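Local structure of flagellar hook protein FlgE (Caulobacter crescentus CB15, 5AY6) at residues A[149-152]-A[153-156]. The protein probably builds the flagellar hook, the universal joint of the bacterial flagellum, to which this fragment contributes the outer beta-rich domains. Numbering follows the deposited sequence.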
ATOM      1  N   THR A 149       1.271   4.135  -8.971  1.00  9.11           N
ATOM      2  CA  THR A 149       1.835   3.731 -10.259  1.00 10.99           C
ATOM      3  C   THR A 149       1.800   2.229 -10.522  1.00 11.28           C
ATOM      4  O   THR A 149       2.083   1.786 -11.633  1.00 14.52           O
ATOM      5  CB  THR A 149       3.297   4.202 -10.398  1.00 13.74           C
ATOM      6  OG1 THR A 149       4.080   3.663  -9.326  1.00 15.77           O
ATOM      7  CG2 THR A 149       3.373   5.725 -10.363  1.00 18.87           C
ATOM      8  N   TRP A 150       1.459   1.444  -9.509  1.00 13.40           N
ATOM      9  CA  TRP A 150       1.426  -0.008  -9.659  1.00 10.96           C
ATOM     10  C   TRP A 150       0.415  -0.585  -8.673  1.00 10.61           C
ATOM     11  O   TRP A 150       0.775  -1.264  -7.714  1.00 12.17           O
ATOM     12  CB  TRP A 150       2.824  -0.588  -9.435  1.00 14.43           C
ATOM     13  CG  TRP A 150       3.057  -1.933 -10.055  1.00 19.18           C
ATOM     14  CD1 TRP A 150       3.319  -3.107  -9.400  1.00 17.61           C
ATOM     15  CD2 TRP A 150       3.073  -2.243 -11.452  1.00 16.52           C
ATOM     16  NE1 TRP A 150       3.491  -4.125 -10.307  1.00 18.83           N
ATOM     17  CE2 TRP A 150       3.345  -3.622 -11.575  1.00 12.79           C
ATOM     18  CE3 TRP A 150       2.881  -1.490 -12.615  1.00 12.38           C
ATOM     19  CZ2 TRP A 150       3.429  -4.264 -12.807  1.00 21.03           C
ATOM     20  CZ3 TRP A 150       2.964  -2.127 -13.841  1.00 20.48           C
ATOM     21  CH2 TRP A 150       3.234  -3.500 -13.927  1.00 13.55           C
ATOM     22  N   SER A 151      -0.858  -0.294  -8.910  1.00 13.10           N
ATOM     23  CA  SER A 151      -1.876  -0.485  -7.882  1.00 11.40           C
ATOM     24  C   SER A 151      -2.884  -1.570  -8.224  1.00 10.61           C
ATOM     25  O   SER A 151      -2.790  -2.216  -9.268  1.00 11.65           O
ATOM     26  CB  SER A 151      -2.613   0.829  -7.635  1.00 10.37           C
ATOM     27  OG  SER A 151      -3.363   1.199  -8.778  1.00 10.37           O
ATOM     28  N   MET A 152      -3.844  -1.776  -7.329  1.00  9.40           N
ATOM     29  CA  MET A 152      -4.909  -2.734  -7.581  1.00 11.42           C
ATOM     30  C   MET A 152      -5.889  -2.173  -8.617  1.00 10.02           C
ATOM     31  O   MET A 152      -6.526  -2.927  -9.351  1.00 10.97           O
ATOM     32  CB  MET A 152      -5.625  -3.095  -6.277  1.00 16.27           C
ATOM     33  CG  MET A 152      -4.711  -3.749  -5.248  1.00 11.80           C
ATOM     34  SD  MET A 152      -5.539  -4.151  -3.695  1.00 12.27           S
ATOM     35  CE  MET A 152      -5.066  -2.735  -2.702  1.00 12.37           C
ATOM     36  N   SER A 153      -5.994  -0.851  -8.695  1.00  7.40           N
ATOM     37  CA  SER A 153      -6.821  -0.237  -9.726  1.00  6.96           C
ATOM     38  C   SER A 153      -6.165  -0.408 -11.096  1.00 11.97           C
ATOM     39  O   SER A 153      -6.851  -0.585 -12.104  1.00 10.93           O
ATOM     40  CB  SER A 153      -7.067   1.243  -9.420  1.00  9.89           C
ATOM     41  OG  SER A 153      -7.834   1.388  -8.232  1.00  7.23           O
ATOM     42  N   ASP A 154      -4.835  -0.369 -11.135  1.00 10.35           N
ATOM     43  CA  ASP A 154      -4.112  -0.628 -12.386  1.00  9.14           C
ATOM     44  C   ASP A 154      -4.395  -2.050 -12.852  1.00  9.65           C
ATOM     45  O   ASP A 154      -4.567  -2.310 -14.044  1.00 13.78           O
ATOM     46  CB  ASP A 154      -2.604  -0.430 -12.209  1.00  8.95           C
ATOM     47  CG  ASP A 154      -2.220   1.023 -12.024  1.00 16.24           C
ATOM     48  OD1 ASP A 154      -2.875   1.900 -12.627  1.00 14.38           O
ATOM     49  OD2 ASP A 154      -1.251   1.287 -11.276  1.00 13.71           O
ATOM     50  N   TYR A 155      -4.449  -2.964 -11.892  1.00 13.18           N
ATOM     51  CA  TYR A 155      -4.694  -4.373 -12.171  1.00 13.58           C
ATOM     52  C   TYR A 155      -6.100  -4.602 -12.723  1.00 17.05           C
ATOM     53  O   TYR A 155      -6.288  -5.377 -13.662  1.00 13.92           O
ATOM     54  CB  TYR A 155      -4.472  -5.200 -10.905  1.00 13.78           C
ATOM     55  CG  TYR A 155      -4.907  -6.637 -11.027  1.00 16.27           C
ATOM     56  CD1 TYR A 155      -4.102  -7.576 -11.662  1.00 17.13           C
ATOM     57  CD2 TYR A 155      -6.124  -7.064 -10.503  1.00 18.93           C
ATOM     58  CE1 TYR A 155      -4.497  -8.892 -11.778  1.00 15.90           C
ATOM     59  CE2 TYR A 155      -6.525  -8.379 -10.613  1.00 14.89           C
ATOM     60  CZ  TYR A 155      -5.706  -9.287 -11.255  1.00 19.14           C
ATOM     61  OH  TYR A 155      -6.095 -10.600 -11.371  1.00 23.46           O
ATOM     62  N   ALA A 156      -7.083  -3.922 -12.141  1.00 13.24           N
ATOM     63  CA  ALA A 156      -8.458  -4.031 -12.602  1.00 14.39           C
ATOM     64  C   ALA A 156      -8.589  -3.573 -14.051  1.00 15.07           C
ATOM     65  O   ALA A 156      -9.375  -4.122 -14.823  1.00 17.23           O
ATOM     66  CB  ALA A 156      -9.389  -3.220 -11.701  1.00 12.40           C
TER
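Ser151 and Asp154 close a capping box over the first turn of the short helix 152-157, and reciprocal bonds identify it. In one direction Asp154 N donates to Ser151 OG at 3.2 Å, with an N-H...O angle of 155°; in the other, Ser151 N reaches Asp154 OD2 at 2.9 Å. The carboxylate oxygen is approached on its anti side, with the donor 31° out of the carboxylate plane. Ser151 OG sits between its own backbone N and carbonyl carbon (chi1 67°), which turns it over the helix start, where Ser153 N adds a weak, bent bond. Behind the cap the helix winds regularly: Tyr155 N bonds to Ser151 O, and Ala156 N to Met152 O at 3.0 Å.

The tight part is this serine end. Ser151 and Met152 are buried, the methionine against Leu188 and Pro165, while Glu199 of strand 195-202 accepts from Met152 N and from Ser153 OG, tying the cap to the neighbouring sheet. The Thr149 side is looser: its side chain is exposed, with Thr149 CB 5.5 Å from Asp154 OD2, and Trp150 CB stays 4.8 Å from Asp154 OD2.

Were Asp154 replaced by an alanine, the carboxylate's half of the box and the OD1 bond to Asn212 would go, and the N-cap is likely to be less firmly fixed. The first-turn amides are thus shared out, Asp154 N and weakly Ser153 N to Ser151 OG, Met152 N to Glu199; OD2 holds the N-cap residue's own N-H, and its negative charge probably complements the helix dipole.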